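Probable mannosyltransferase KTR4 (Saccharomyces cerevisiae, PDB 5A07) belongs to a fungal family of probable mannosyltransferases with the GT-A fold and binds guanosine-5'-diphosphate and a manganese ion in its pocket. Local coordinates at residues K104-S109 with S223-V228; S122-E127 with K155-K160; E128-N133 with C239-D244. All blocks are in the same frame, centred on the assembly; numbering follows the deposited sequence.

Interaction 1: K104-S109 with S223-V228; sequences KGTILS and SKYKYV
Thr106 lies against one face of the Tyr225 ring, and this is the tightest side-chain fit of the contact. Its CB stands 3.7 Å from the ring centroid, almost on the ring normal, a CH-pi contact. CG of Lys224 covers the opposite face, so the ring is sandwiched. With chi1 of Thr106 at -170°, OG1 takes the place opposite the backbone N. That leaves CG2 in the gap between N and carbonyl carbon, where it reaches Tyr225 CD2 at 3.6 Å and Val228 CG1 at 4.0 Å. OG1 itself is engaged by Thr139 and Pro137. Leu108 CB continues this apolar face by packing on Val228 CB.

The backbones pair in parallel at Gly105-Tyr227 and Thr106-Val228. Lys104 O is gripped twice, by Lys226 N at 2.7 Å and Tyr227 N at 3.0 Å, and Thr106 N returns a bond to Tyr227 O at 3.1 Å. At Gly105 the chains run close: its CA is 4.4 Å from Tyr227 CA and meets Tyr227 O at 3.1 Å in a CA-H...O contact.

The looser, solvent-facing part is confined to the outer side chains of Lys104 and Lys224. Lys104 touches through CB and then bends away, while Lys224 reaches Glu165 with its amino group. Lys226, less exposed, leads off to salt bridges with Asp327 and Asp325.

Strand 105-110 thus runs between 227-230 and 138-142, both parallel to it. Ile107 turns to helix 116-131, whereas Leu108 and Thr106 meet Phe216 and Leu222 from the other face of the sheet.

Interaction 2: S122-E127 with K155-K160; sequences SIQQLE and KSILPK
The carboxylate of Glu127 turns one face to both Leu158 and Pro159. Methyl CD2 of Leu158 is 3.7 Å from Glu127 CD, over that face, and Pro159 CD stands over Glu127 OE1 at 4.1 Å. The bend at chi2 (-74°) kinks the chain at CB-CG so that the acid presents this face to the two residues. Its oxygens are held by other partners: Arg162 makes a salt bridge to OE1, and Tyr138 and Asn131 hydrogen-bond to OE2, Asn131 ND2 coming from the opposite side of the carboxylate plane and well tilted from it. A buried acid gripped by three groups has its rotation largely fixed, and the arginine probably stabilises its negative charge. The second flat group, the amide of Gln124, is met obliquely: CB and CG2 of Ile157 approach NE2 from one side of the amide plane, with NE2 to CB at 4.0 Å.

Between these two groups lies the apolar centre. Ile123 CG2 touches Leu158 CD2 at 3.8 Å and Ile157 CD1 at 4.0 Å, crossing both side chains at roughly a right angle. Ile157 has CG1 between its backbone N and carbonyl carbon (chi1 55°), which carries CD1 across to the helix. Leu158 CD2 therefore serves twice, against Ile123 and against Glu127. No hydrogen bond joins the segments. Gln124 and Pro159 border solvent, while Ile123 and Leu158 go inward, and both rest on Tyr138 of strand 138-142.

The arrangement is that of two consecutive beta-alpha-beta units in a Rossmann-like sheet: helix 116-131 packs against the turn that follows helix 148-156 and leads to strand 164-168, over parallel strands 105-110, 138-142 and 164-168, as in the nucleotide-binding half of GT-A proteins.

Interaction 3: E128-N133 with C239-D244; sequences EEYNKN and CKINYD
Ile241 N donates to Glu129 O at 2.9 Å, the one direct hydrogen bond between the segments, and it is nearly straight (165°). The acceptor belongs to the C-terminal part of helix 116-131, where a wider pi-type turn occurs, and Lys240 CA adds a CA-H...O contact to the same oxygen. A water makes a second, indirect link: it donates to Tyr130 O and Ile241 O and accepts from Asn133 ND2.

The apolar contact comes from the Tyr130 ring, extended from the helix with chi1 at 177°, whose CD1 packs on Ile241 CG2 at 3.7 Å.

Polar atoms meet the same ring at its edge and far end. Tyr243 O lies in the ring plane, 3.2 Å from Tyr130 CE1, and Tyr130 OH is hydrogen-bonded to Val245 N.

Of the charged groups, Glu129 leans over the peptide between Cys239 and Lys240. OE1 comes within 3.4 Å of Lys240 N, but the angle is too poor for a bond. Glu128 forms a salt bridge with Lys132, just past the helical residues, OE1 to NZ 3.0 Å.

The contact sets the C-terminal end of helix 116-131 against the loop between strand 236-237 and helix 245-251. That loop carries the Cys239-Cys397 disulfide and ends in a classical N-cap: Asp244 OD1 accepts from Gln247 N, while OD2 is hydrogen-bonded to Tyr136 OH.

In the fold
Interactions 2 and 3 share helix 116-131, using successive turns of it with centres about 13 Å apart; Asn131 N is probably hydrogen-bonded to Leu126 O at 2.9 Å. Strand 105-110 of interaction 1, about 17 Å from either centre, precedes this helix and packs on it through Ile107. Turned away from its own partner segment, Ile107 touches both others, with CG2 on Leu126 CD2 at 3.7 Å and CD1 near Asn131 ND2 at 3.3 Å. The side chains of Leu108 and Ile123 are about 9 and 11 Å from the GDP. Strand 105-110 runs on to pocket residues Leu110 and Val111, and Ser122 OG bonds the backbone of Glu232, a manganese ligand.

Interaction 1: K104-S109 with S223-V228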
loop_
_atom_site.group_PDB
_atom_site.type_symbol
_atom_site.label_atom_id
_atom_site.label_comp_id
_atom_site.label_asym_id
_atom_site.label_seq_id
_atom_site.Cartn_x
_atom_site.Cartn_y
_atom_site.Cartn_z
ATOM N N LYS B 104 15.333 10.334 7.929
ATOM C CA LYS B 104 15.878 8.987 8.086
ATOM C C LYS B 104 15.063 7.971 7.238
ATOM O O LYS B 104 14.211 7.244 7.746
ATOM C CB LYS B 104 15.836 8.505 9.545
ATOM C CG LYS B 104 16.344 9.466 10.545
ATOM C CD LYS B 104 17.788 9.614 10.556
ATOM C CE LYS B 104 18.225 9.934 12.004
ATOM N NZ LYS B 104 19.503 10.695 11.871
ATOM N N GLY B 105 15.357 7.960 5.941
ATOM C CA GLY B 105 14.545 7.257 4.997
ATOM C C GLY B 105 15.394 6.568 3.961
ATOM O O GLY B 105 16.552 6.993 3.719
ATOM N N THR B 106 14.805 5.522 3.365
ATOM C CA THR B 106 15.443 4.773 2.311
ATOM C C THR B 106 14.391 4.377 1.299
ATOM O O THR B 106 13.223 4.186 1.651
ATOM C CB THR B 106 16.170 3.544 2.850
ATOM O OG1 THR B 106 16.991 2.927 1.856
ATOM C CG2 THR B 106 15.193 2.547 3.465
ATOM N N ILE B 107 14.850 4.232 0.068
ATOM C CA ILE B 107 14.096 3.534 -0.956
ATOM C C ILE B 107 14.348 2.078 -0.806
ATOM O O ILE B 107 15.492 1.684 -0.689
ATOM C CB ILE B 107 14.503 4.028 -2.320
ATOM C CG1 ILE B 107 14.188 5.506 -2.378
ATOM C CG2 ILE B 107 13.674 3.315 -3.356
ATOM C CD1 ILE B 107 15.095 6.176 -3.265
ATOM N N LEU B 108 13.301 1.275 -0.668
ATOM C CA LEU B 108 13.429 -0.119 -0.373
ATOM C C LEU B 108 12.920 -0.997 -1.492
ATOM O O LEU B 108 11.812 -0.792 -1.999
ATOM C CB LEU B 108 12.620 -0.468 0.891
ATOM C CG LEU B 108 12.491 -1.971 1.182
ATOM C CD1 LEU B 108 13.804 -2.618 1.578
ATOM C CD2 LEU B 108 11.478 -2.220 2.294
ATOM N N SER B 109 13.687 -2.024 -1.881
ATOM C CA SER B 109 13.198 -3.001 -2.819
ATOM C C SER B 109 13.566 -4.414 -2.337
ATOM O O SER B 109 14.751 -4.715 -2.125
ATOM C CB SER B 109 13.807 -2.856 -4.226
ATOM O OG SER B 109 13.829 -1.535 -4.746
ATOM N N SER B 223 16.957 -0.933 10.613
ATOM C CA SER B 223 16.788 -0.514 12.046
ATOM C C SER B 223 17.097 0.968 12.126
ATOM O O SER B 223 16.585 1.649 12.940
ATOM C CB SER B 223 17.711 -1.333 12.994
ATOM O OG SER B 223 19.073 -0.867 12.838
ATOM N N LYS B 224 17.971 1.502 11.272
ATOM C CA LYS B 224 18.317 2.908 11.352
ATOM C C LYS B 224 17.347 3.873 10.633
ATOM O O LYS B 224 17.614 5.075 10.548
ATOM C CB LYS B 224 19.738 3.097 10.781
ATOM C CG LYS B 224 19.971 2.647 9.322
ATOM C CD LYS B 224 21.434 2.832 8.871
ATOM C CE LYS B 224 21.690 2.243 7.503
ATOM N NZ LYS B 224 21.569 0.758 7.400
ATOM N N TYR B 225 16.300 3.377 10.003
ATOM C CA TYR B 225 15.402 4.284 9.234
ATOM C C TYR B 225 14.030 4.400 9.917
ATOM O O TYR B 225 13.526 3.415 10.437
ATOM C CB TYR B 225 15.219 3.774 7.821
ATOM C CG TYR B 225 16.464 3.727 6.983
ATOM C CD1 TYR B 225 17.132 4.854 6.662
ATOM C CD2 TYR B 225 17.003 2.535 6.610
ATOM C CE1 TYR B 225 18.269 4.826 5.876
ATOM C CE2 TYR B 225 18.136 2.463 5.846
ATOM C CZ TYR B 225 18.761 3.613 5.469
ATOM O OH TYR B 225 19.906 3.509 4.714
ATOM N N LYS B 226 13.423 5.581 9.753
ATOM C CA LYS B 226 12.054 5.835 10.132
ATOM C C LYS B 226 11.063 5.645 8.943
ATOM O O LYS B 226 9.900 5.246 9.150
ATOM C CB LYS B 226 11.942 7.286 10.674
ATOM C CG LYS B 226 10.526 7.684 11.096
ATOM C CD LYS B 226 10.529 9.015 11.790
ATOM C CE LYS B 226 9.138 9.568 12.059
ATOM N NZ LYS B 226 8.258 8.662 12.808
ATOM N N TYR B 227 11.542 5.908 7.714
ATOM C CA TYR B 227 10.650 5.899 6.527
ATOM C C TYR B 227 11.195 4.984 5.474
ATOM O O TYR B 227 12.435 4.943 5.294
ATOM C CB TYR B 227 10.580 7.261 5.926
ATOM C CG TYR B 227 9.882 8.284 6.763
ATOM C CD1 TYR B 227 8.487 8.283 6.887
ATOM C CD2 TYR B 227 10.596 9.206 7.495
ATOM C CE1 TYR B 227 7.838 9.196 7.659
ATOM C CE2 TYR B 227 9.930 10.139 8.272
ATOM C CZ TYR B 227 8.551 10.151 8.344
ATOM O OH TYR B 227 7.871 11.084 9.165
ATOM N N VAL B 228 10.283 4.352 4.722
ATOM C CA VAL B 228 10.677 3.608 3.539
ATOM C C VAL B 228 9.781 4.092 2.419
ATOM O O VAL B 228 8.595 4.420 2.641
ATOM C CB VAL B 228 10.604 2.063 3.638
ATOM C CG1 VAL B 228 11.519 1.472 4.757
ATOM C CG2 VAL B 228 9.228 1.617 3.828
#

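Interaction 2: S122-E127 with K155-K160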
loop_
_atom_site.group_PDB
_atom_site.type_symbol
_atom_site.label_atom_id
_atom_site.label_comp_id
_atom_site.label_asym_id
_atom_site.label_seq_id
_atom_site.Cartn_x
_atom_site.Cartn_y
_atom_site.Cartn_z
ATOM N N SER B 122 12.865 0.650 -12.947
ATOM C CA SER B 122 12.150 1.370 -11.874
ATOM C C SER B 122 13.019 2.408 -11.232
ATOM O O SER B 122 12.574 3.538 -11.026
ATOM C CB SER B 122 11.623 0.392 -10.811
ATOM O OG SER B 122 10.763 -0.577 -11.335
ATOM N N ILE B 123 14.252 2.065 -10.924
ATOM C CA ILE B 123 15.174 2.976 -10.280
ATOM C C ILE B 123 15.460 4.179 -11.151
ATOM O O ILE B 123 15.466 5.300 -10.702
ATOM C CB ILE B 123 16.436 2.234 -9.907
ATOM C CG1 ILE B 123 16.165 1.237 -8.776
ATOM C CG2 ILE B 123 17.467 3.194 -9.510
ATOM C CD1 ILE B 123 17.261 0.168 -8.661
ATOM N N GLN B 124 15.645 3.949 -12.446
ATOM C CA GLN B 124 15.961 5.058 -13.351
ATOM C C GLN B 124 14.807 6.081 -13.423
ATOM O O GLN B 124 15.011 7.301 -13.439
ATOM C CB GLN B 124 16.271 4.508 -14.762
ATOM C CG GLN B 124 17.658 3.850 -14.778
ATOM C CD GLN B 124 18.000 3.237 -16.115
ATOM O OE1 GLN B 124 17.118 2.720 -16.746
ATOM N NE2 GLN B 124 19.274 3.175 -16.458
ATOM N N GLN B 125 13.624 5.588 -13.478
ATOM C CA GLN B 125 12.475 6.460 -13.416
ATOM C C GLN B 125 12.285 7.188 -12.098
ATOM O O GLN B 125 11.915 8.406 -12.083
ATOM C CB GLN B 125 11.248 5.640 -13.778
ATOM C CG GLN B 125 11.376 5.336 -15.267
ATOM C CD GLN B 125 10.202 4.635 -15.697
ATOM O OE1 GLN B 125 10.235 3.411 -15.722
ATOM N NE2 GLN B 125 9.120 5.324 -15.780
ATOM N N LEU B 126 12.543 6.508 -10.988
ATOM C CA LEU B 126 12.409 7.169 -9.668
ATOM C C LEU B 126 13.508 8.222 -9.545
ATOM O O LEU B 126 13.283 9.310 -8.973
ATOM C CB LEU B 126 12.541 6.156 -8.521
ATOM C CG LEU B 126 12.536 6.730 -7.118
ATOM C CD1 LEU B 126 11.228 7.381 -6.888
ATOM C CD2 LEU B 126 12.794 5.574 -6.138
ATOM N N GLU B 127 14.701 7.931 -10.047
ATOM C CA GLU B 127 15.790 8.937 -9.982
ATOM C C GLU B 127 15.409 10.192 -10.835
ATOM O O GLU B 127 15.540 11.345 -10.394
ATOM C CB GLU B 127 17.085 8.342 -10.520
ATOM C CG GLU B 127 17.818 7.429 -9.538
ATOM C CD GLU B 127 18.520 8.183 -8.413
ATOM O OE1 GLU B 127 19.166 9.211 -8.725
ATOM O OE2 GLU B 127 18.480 7.746 -7.231
ATOM N N LYS B 155 24.927 -0.533 -9.202
ATOM C CA LYS B 155 25.800 0.602 -9.052
ATOM C C LYS B 155 26.106 1.277 -10.390
ATOM O O LYS B 155 26.308 2.488 -10.426
ATOM C CB LYS B 155 27.104 0.241 -8.324
ATOM C CG LYS B 155 26.832 -0.010 -6.851
ATOM C CD LYS B 155 28.111 -0.385 -6.107
ATOM C CE LYS B 155 28.412 -1.844 -6.322
ATOM N NZ LYS B 155 29.349 -2.317 -5.255
ATOM N N SER B 156 26.190 0.500 -11.451
ATOM C CA SER B 156 26.567 1.101 -12.744
ATOM C C SER B 156 25.520 2.124 -13.217
ATOM O O SER B 156 25.837 2.982 -14.060
ATOM C CB SER B 156 26.768 -0.026 -13.787
ATOM O OG SER B 156 25.531 -0.545 -14.203
ATOM N N ILE B 157 24.255 2.029 -12.713
ATOM C CA ILE B 157 23.210 2.898 -13.249
ATOM C C ILE B 157 22.839 4.047 -12.327
ATOM O O ILE B 157 21.951 4.815 -12.639
ATOM C CB ILE B 157 22.002 2.069 -13.768
ATOM C CG1 ILE B 157 21.447 1.127 -12.692
ATOM C CG2 ILE B 157 22.447 1.245 -14.943
ATOM C CD1 ILE B 157 20.458 1.803 -11.804
ATOM N N LEU B 158 23.541 4.185 -11.199
ATOM C CA LEU B 158 23.307 5.231 -10.233
ATOM C C LEU B 158 24.480 6.148 -10.148
ATOM O O LEU B 158 25.578 5.723 -10.417
ATOM C CB LEU B 158 23.074 4.606 -8.849
ATOM C CG LEU B 158 21.660 4.021 -8.604
ATOM C CD1 LEU B 158 21.634 3.207 -7.305
ATOM C CD2 LEU B 158 20.606 5.111 -8.571
ATOM N N PRO B 159 24.285 7.386 -9.698
ATOM C CA PRO B 159 25.463 8.214 -9.482
ATOM C C PRO B 159 26.415 7.610 -8.486
ATOM O O PRO B 159 26.040 6.809 -7.589
ATOM C CB PRO B 159 24.908 9.499 -8.925
ATOM C CG PRO B 159 23.514 9.530 -9.423
ATOM C CD PRO B 159 23.040 8.111 -9.458
ATOM N N LYS B 160 27.683 7.984 -8.632
ATOM C CA LYS B 160 28.728 7.405 -7.779
ATOM C C LYS B 160 28.495 7.709 -6.287
ATOM O O LYS B 160 28.832 6.929 -5.417
ATOM C CB LYS B 160 30.083 7.932 -8.316
ATOM C CG LYS B 160 31.188 8.246 -7.347
ATOM C CD LYS B 160 32.218 9.179 -8.011
ATOM C CE LYS B 160 33.275 9.560 -7.005
ATOM N NZ LYS B 160 34.053 8.332 -6.721
#

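Interaction 3: E128-N133 with C239-D244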
loop_
_atom_site.group_PDB
_atom_site.type_symbol
_atom_site.label_atom_id
_atom_site.label_comp_id
_atom_site.label_asym_id
_atom_site.label_seq_id
_atom_site.Cartn_x
_atom_site.Cartn_y
_atom_site.Cartn_z
ATOM N N GLU B 128 14.965 9.926 -12.041
ATOM C CA GLU B 128 14.672 11.000 -12.996
ATOM C C GLU B 128 13.524 11.886 -12.481
ATOM O O GLU B 128 13.573 13.093 -12.610
ATOM C CB GLU B 128 14.307 10.408 -14.342
ATOM C CG GLU B 128 13.882 11.400 -15.462
ATOM C CD GLU B 128 14.901 12.539 -15.680
ATOM O OE1 GLU B 128 16.103 12.384 -15.354
ATOM O OE2 GLU B 128 14.517 13.648 -16.088
ATOM N N GLU B 129 12.491 11.302 -11.881
ATOM C CA GLU B 129 11.344 12.088 -11.488
ATOM C C GLU B 129 11.473 12.648 -10.077
ATOM O O GLU B 129 10.721 13.534 -9.707
ATOM C CB GLU B 129 10.059 11.243 -11.558
ATOM C CG GLU B 129 9.749 10.671 -12.951
ATOM C CD GLU B 129 9.737 11.715 -14.124
ATOM O OE1 GLU B 129 9.457 12.901 -13.895
ATOM O OE2 GLU B 129 10.101 11.334 -15.292
ATOM N N TYR B 130 12.370 12.086 -9.276
ATOM C CA TYR B 130 12.494 12.455 -7.860
ATOM C C TYR B 130 13.897 12.443 -7.257
ATOM O O TYR B 130 14.471 13.507 -6.881
ATOM C CB TYR B 130 11.558 11.597 -6.993
ATOM C CG TYR B 130 11.709 11.913 -5.500
ATOM C CD1 TYR B 130 11.308 13.131 -4.989
ATOM C CD2 TYR B 130 12.303 11.033 -4.628
ATOM C CE1 TYR B 130 11.444 13.449 -3.670
ATOM C CE2 TYR B 130 12.466 11.331 -3.241
ATOM C CZ TYR B 130 12.028 12.555 -2.790
ATOM O OH TYR B 130 12.109 12.895 -1.472
ATOM N N ASN B 131 14.457 11.266 -7.157
ATOM C CA ASN B 131 15.576 11.070 -6.268
ATOM C C ASN B 131 16.908 11.686 -6.695
ATOM O O ASN B 131 17.749 11.876 -5.870
ATOM C CB ASN B 131 15.749 9.589 -5.917
ATOM C CG ASN B 131 16.427 9.381 -4.539
ATOM O OD1 ASN B 131 16.261 10.168 -3.619
ATOM N ND2 ASN B 131 17.293 8.359 -4.462
ATOM N N LYS B 132 17.073 12.045 -7.968
ATOM C CA LYS B 132 18.306 12.662 -8.403
ATOM C C LYS B 132 18.464 14.003 -7.722
ATOM O O LYS B 132 19.577 14.468 -7.580
ATOM C CB LYS B 132 18.356 12.843 -9.913
ATOM C CG LYS B 132 17.439 13.954 -10.437
ATOM C CD LYS B 132 17.467 14.015 -11.952
ATOM C CE LYS B 132 16.545 15.113 -12.465
ATOM N NZ LYS B 132 16.585 15.043 -13.951
ATOM N N ASN B 133 17.374 14.590 -7.249
ATOM C CA ASN B 133 17.472 15.868 -6.559
ATOM C C ASN B 133 17.496 15.811 -5.045
ATOM O O ASN B 133 17.640 16.850 -4.399
ATOM C CB ASN B 133 16.320 16.790 -7.029
ATOM C CG ASN B 133 16.466 17.180 -8.447
ATOM O OD1 ASN B 133 17.565 17.411 -8.889
ATOM N ND2 ASN B 133 15.417 17.126 -9.193
ATOM N N CYS B 239 5.811 11.940 -13.268
ATOM C CA CYS B 239 5.736 13.331 -12.941
ATOM C C CYS B 239 6.810 13.744 -11.988
ATOM O O CYS B 239 7.094 13.058 -11.007
ATOM C CB CYS B 239 4.365 13.651 -12.307
ATOM S SG CYS B 239 2.946 13.113 -13.256
ATOM N N LYS B 240 7.363 14.919 -12.229
ATOM C CA LYS B 240 8.409 15.429 -11.380
ATOM C C LYS B 240 7.893 15.802 -9.986
ATOM O O LYS B 240 6.899 16.509 -9.845
ATOM C CB LYS B 240 9.023 16.665 -12.001
ATOM C CG LYS B 240 9.918 16.301 -13.172
ATOM C CD LYS B 240 10.909 17.389 -13.518
ATOM C CE LYS B 240 11.251 17.304 -15.015
ATOM N NZ LYS B 240 10.328 18.218 -15.716
ATOM N N ILE B 241 8.669 15.406 -9.001
ATOM C CA ILE B 241 8.386 15.685 -7.608
ATOM C C ILE B 241 9.515 16.524 -7.063
ATOM O O ILE B 241 10.639 16.036 -6.915
ATOM C CB ILE B 241 8.247 14.401 -6.803
ATOM C CG1 ILE B 241 7.123 13.574 -7.395
ATOM C CG2 ILE B 241 8.019 14.712 -5.287
ATOM C CD1 ILE B 241 5.716 14.159 -7.171
ATOM N N ASN B 242 9.210 17.791 -6.763
ATOM C CA ASN B 242 10.213 18.789 -6.414
ATOM C C ASN B 242 10.246 19.225 -4.919
ATOM O O ASN B 242 10.681 20.316 -4.585
ATOM C CB ASN B 242 10.019 19.997 -7.322
ATOM C CG ASN B 242 10.478 19.699 -8.713
ATOM O OD1 ASN B 242 11.552 19.179 -8.913
ATOM N ND2 ASN B 242 9.682 20.020 -9.666
ATOM N N TYR B 243 9.785 18.363 -4.053
ATOM C CA TYR B 243 9.888 18.513 -2.616
ATOM C C TYR B 243 10.299 17.184 -2.057
ATOM O O TYR B 243 10.037 16.142 -2.655
ATOM C CB TYR B 243 8.566 18.972 -1.983
ATOM C CG TYR B 243 7.384 18.051 -2.231
ATOM C CD1 TYR B 243 6.684 18.127 -3.393
ATOM C CD2 TYR B 243 7.041 17.083 -1.295
ATOM C CE1 TYR B 243 5.631 17.279 -3.648
ATOM C CE2 TYR B 243 6.013 16.237 -1.527
ATOM C CZ TYR B 243 5.297 16.336 -2.700
ATOM O OH TYR B 243 4.272 15.509 -2.956
ATOM N N ASP B 244 10.934 17.226 -0.902
ATOM C CA ASP B 244 11.355 16.017 -0.144
ATOM C C ASP B 244 10.132 15.326 0.451
ATOM O O ASP B 244 9.436 15.881 1.285
ATOM C CB ASP B 244 12.338 16.427 0.930
ATOM C CG ASP B 244 12.980 15.260 1.660
ATOM O OD1 ASP B 244 12.289 14.279 2.026
ATOM O OD2 ASP B 244 14.212 15.295 1.852
HETATM O O HOH W 1 13.147 15.776 -8.019
#